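Local coordinates for actin-related protein 8 (PDB 4FO0) that binds ATP with low basal ATPase activity and is a proposed core subunit of the INO80 chromatin-remodelling complex, needed to bring INO80 to sites of DNA damage, at residues L141-N144 with P145-Y149. Sequence-based numbering, arbitrary orientation.
Sequences LYVN and PLDCY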
loop_
_atom_site.group_PDB
_atom_site.type_symbol
_atom_site.label_atom_id
_atom_site.label_comp_id
_atom_site.label_asym_id
_atom_site.label_seq_id
_atom_site.Cartn_x
_atom_site.Cartn_y
_atom_site.Cartn_z
ATOM N N LEU A 141 13.134 7.826 -8.707
ATOM C CA LEU A 141 13.177 8.394 -7.360
ATOM C C LEU A 141 14.460 9.175 -7.127
ATOM O O LEU A 141 14.480 10.122 -6.339
ATOM C CB LEU A 141 13.067 7.318 -6.289
ATOM C CG LEU A 141 11.793 6.486 -6.181
ATOM C CD1 LEU A 141 11.991 5.397 -5.154
ATOM C CD2 LEU A 141 10.625 7.348 -5.798
ATOM N N TYR A 142 15.525 8.772 -7.816
ATOM C CA TYR A 142 16.862 9.321 -7.578
ATOM C C TYR A 142 17.299 10.431 -8.530
ATOM O O TYR A 142 18.466 10.810 -8.576
ATOM C CB TYR A 142 17.884 8.202 -7.566
ATOM C CG TYR A 142 17.965 7.573 -6.219
ATOM C CD1 TYR A 142 17.059 6.596 -5.838
ATOM C CD2 TYR A 142 18.922 7.983 -5.305
ATOM C CE1 TYR A 142 17.119 6.022 -4.589
ATOM C CE2 TYR A 142 18.996 7.417 -4.060
ATOM C CZ TYR A 142 18.089 6.440 -3.702
ATOM O OH TYR A 142 18.163 5.876 -2.453
ATOM N N VAL A 143 16.356 10.945 -9.294
ATOM C CA VAL A 143 16.619 12.109 -10.100
ATOM C C VAL A 143 16.769 13.330 -9.191
ATOM O O VAL A 143 15.894 13.619 -8.374
ATOM C CB VAL A 143 15.487 12.309 -11.117
ATOM C CG1 VAL A 143 15.602 13.661 -11.798
ATOM C CG2 VAL A 143 15.505 11.161 -12.135
ATOM N N ASN A 144 17.905 14.009 -9.309
ATOM C CA ASN A 144 18.131 15.274 -8.634
ATOM C C ASN A 144 16.910 16.171 -8.833
ATOM O O ASN A 144 16.464 16.371 -9.952
ATOM C CB ASN A 144 19.388 15.928 -9.197
ATOM C CG ASN A 144 19.782 17.205 -8.465
ATOM O OD1 ASN A 144 18.942 17.940 -7.945
ATOM N ND2 ASN A 144 21.075 17.484 -8.448
ATOM N N PRO A 145 16.344 16.683 -7.734
ATOM C CA PRO A 145 15.134 17.517 -7.758
ATOM C C PRO A 145 15.340 18.775 -8.592
ATOM O O PRO A 145 14.364 19.390 -9.029
ATOM C CB PRO A 145 14.953 17.916 -6.296
ATOM C CG PRO A 145 15.772 16.979 -5.521
ATOM C CD PRO A 145 16.865 16.478 -6.373
ATOM N N LEU A 146 16.600 19.154 -8.797
ATOM C CA LEU A 146 16.934 20.297 -9.645
ATOM C C LEU A 146 16.967 19.987 -11.144
ATOM O O LEU A 146 16.963 20.902 -11.964
ATOM C CB LEU A 146 18.282 20.865 -9.244
ATOM C CG LEU A 146 18.309 21.447 -7.841
ATOM C CD1 LEU A 146 19.730 21.833 -7.504
ATOM C CD2 LEU A 146 17.367 22.645 -7.753
ATOM N N ASP A 147 17.029 18.710 -11.506
ATOM C CA ASP A 147 16.967 18.332 -12.915
ATOM C C ASP A 147 15.617 18.625 -13.525
ATOM O O ASP A 147 14.615 18.761 -12.827
ATOM C CB ASP A 147 17.277 16.857 -13.118
ATOM C CG ASP A 147 18.748 16.590 -13.227
ATOM O OD1 ASP A 147 19.096 15.537 -13.806
ATOM O OD2 ASP A 147 19.545 17.431 -12.739
ATOM N N CYS A 148 15.603 18.693 -14.848
ATOM C CA CYS A 148 14.421 19.108 -15.579
ATOM C C CYS A 148 13.565 17.885 -15.841
ATOM O O CYS A 148 13.433 17.420 -16.977
ATOM C CB CYS A 148 14.817 19.803 -16.889
ATOM S SG CYS A 148 16.102 18.907 -17.846
ATOM N N TYR A 149 12.998 17.346 -14.772
ATOM C CA TYR A 149 12.103 16.208 -14.896
ATOM C C TYR A 149 10.896 16.411 -14.017
ATOM O O TYR A 149 11.020 16.865 -12.870
ATOM C CB TYR A 149 12.825 14.910 -14.532
ATOM C CG TYR A 149 13.805 14.442 -15.585
ATOM C CD1 TYR A 149 15.048 15.055 -15.731
ATOM C CD2 TYR A 149 13.493 13.381 -16.432
ATOM C CE1 TYR A 149 15.947 14.623 -16.686
ATOM C CE2 TYR A 149 14.396 12.941 -17.392
ATOM C CZ TYR A 149 15.619 13.573 -17.518
ATOM O OH TYR A 149 16.517 13.146 -18.474
HETATM O O HOH W 1 19.533 13.391 -11.637
#
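N144 carries its side-chain amide forward over the nitrogen end of P145 and takes the first N-H beyond the proline: L146 N donates to N144 OD1 at 2.8 Å, nearly straight at 163° but tilted from the amide plane. With N144 CG anti to its own N (chi1 -175°), N144 OD1 lies beside the main chain entering the turn, 3.3 Å from L146 CB. The main chain of N144 closes that turn: its O accepts from D147 N at 2.9 Å, the donor standing above the carbonyl plane. A water ties the same two residues together, accepting from N144 N and donating to D147 OD1, which T128 OG1 also holds. With an alanine replacing N144, L146 N is likely to lose this acceptor, leaving the first corner of the turn less firmly set. Nearby, V143 CG1 packs 3.8 Å from D147 CB and 4.1 Å from Y149 CB; V143 and Y149 both rest on L135 of strand 134-136, and Y149 OH bonds to P132 O. N144 to D147 form a type I beta turn with P145 second, opened by an Asx turn, in the loop joining helix 138-141 to strand 149-152 of this actin fold.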